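Local coordinates for cellulose binding domain-containing protein (Clostridium clariflavum, PDB 4B96) that probably binds cellulose through this family 3b carbohydrate-binding module, which carries a calcium ion and belongs to a longer, probably membrane-bound protein of a biomass-sensing system, at residues A[94-97]-A[98-101]. Numbering follows the deposited sequence.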
loop_
_atom_site.group_PDB
_atom_site.type_symbol
_atom_site.label_atom_id
_atom_site.label_comp_id
_atom_site.label_asym_id
_atom_site.label_seq_id
_atom_site.Cartn_x
_atom_site.Cartn_y
_atom_site.Cartn_z
ATOM N N SER A 94 19.093 -7.785 10.974
ATOM C CA SER A 94 17.940 -8.492 11.490
ATOM C C SER A 94 17.180 -7.504 12.379
ATOM O O SER A 94 17.749 -6.991 13.344
ATOM C CB SER A 94 18.449 -9.696 12.292
ATOM O OG SER A 94 17.362 -10.451 12.786
ATOM N N ILE A 95 15.919 -7.177 12.059
ATOM C CA ILE A 95 15.243 -6.184 12.889
ATOM C C ILE A 95 14.522 -6.846 14.039
ATOM O O ILE A 95 13.645 -7.646 13.810
ATOM C CB ILE A 95 14.185 -5.360 12.124
ATOM C CG1 ILE A 95 14.716 -4.915 10.754
ATOM C CG2 ILE A 95 13.741 -4.135 12.979
ATOM C CD1 ILE A 95 13.687 -4.013 9.957
ATOM N N PRO A 96 14.877 -6.479 15.288
ATOM C CA PRO A 96 14.173 -7.040 16.440
ATOM C C PRO A 96 12.709 -6.571 16.468
ATOM O O PRO A 96 12.406 -5.436 16.103
ATOM C CB PRO A 96 14.927 -6.451 17.641
ATOM C CG PRO A 96 16.320 -6.141 17.103
ATOM C CD PRO A 96 16.039 -5.658 15.671
ATOM N N PRO A 97 11.820 -7.446 16.922
ATOM C CA PRO A 97 10.424 -7.062 17.164
ATOM C C PRO A 97 10.335 -5.796 18.043
ATOM O O PRO A 97 10.992 -5.741 19.102
ATOM C CB PRO A 97 9.841 -8.252 17.929
ATOM C CG PRO A 97 10.852 -9.287 17.990
ATOM C CD PRO A 97 12.142 -8.808 17.377
ATOM N N GLY A 98 9.533 -4.818 17.611
ATOM C CA GLY A 98 9.367 -3.606 18.383
ATOM C C GLY A 98 10.505 -2.629 18.064
ATOM O O GLY A 98 10.579 -1.546 18.615
ATOM N N ASP A 99 11.437 -3.017 17.204
ATOM C CA ASP A 99 12.501 -2.080 16.867
ATOM C C ASP A 99 12.388 -1.656 15.407
ATOM O O ASP A 99 11.401 -1.987 14.722
ATOM C CB ASP A 99 13.851 -2.724 17.108
ATOM C CG ASP A 99 14.926 -1.704 17.521
ATOM O OD1 ASP A 99 14.856 -0.453 17.178
ATOM O OD2 ASP A 99 15.856 -2.185 18.232
ATOM N N ALA A 100 13.378 -0.918 14.926
ATOM C CA ALA A 100 13.320 -0.381 13.561
ATOM C C ALA A 100 14.720 -0.384 12.963
ATOM O O ALA A 100 15.693 -0.332 13.715
ATOM C CB ALA A 100 12.752 1.025 13.570
ATOM N N ALA A 101 14.830 -0.477 11.631
ATOM C CA ALA A 101 16.129 -0.341 10.960
ATOM C C ALA A 101 16.123 1.084 10.392
ATOM O O ALA A 101 15.183 1.453 9.645
ATOM C CB ALA A 101 16.226 -1.333 9.787
#
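The side chains of Pro96 and Asp99 lie side by side, pointing the same way, at the two ends of a type II beta turn, closed by a hydrogen bond from Asp99 N to Pro96 O at 2.8 Å. Residue types match this turn closely: Pro97, its phi restricted by the ring, takes the second position, and Gly98 the third, whose positive phi of 84° suits a residue with no CB to crowd the carbonyl oxygen of Pro97. The tightly packed side is the buried one, where Ile95 and Ala101 meet. Ile95 branches at CB, and with CG1 anti to the carbonyl carbon (chi1 -44°) it touches two places: CG2 lies 3.6 Å from Asp99 O, while CD1 meets Ala101 CB at 3.7 Å, a small methyl that lets the longer chain lie close. On the solvent side the fit is looser. Asp99 runs alongside the Pro96 ring, CB to CB 3.9 Å, and its OD1 accepts a weak bond from Ala100 N. Tyr34 packs on both prolines, Asn29 bonds to Ile95 O through its side chain, and Ile95 rests on Ile27 of strand 20-29. The turn leads the chain from short strand 94-95, paired with strand 35-36, into strand 100-109, which runs antiparallel between strands 53-60 and 20-29.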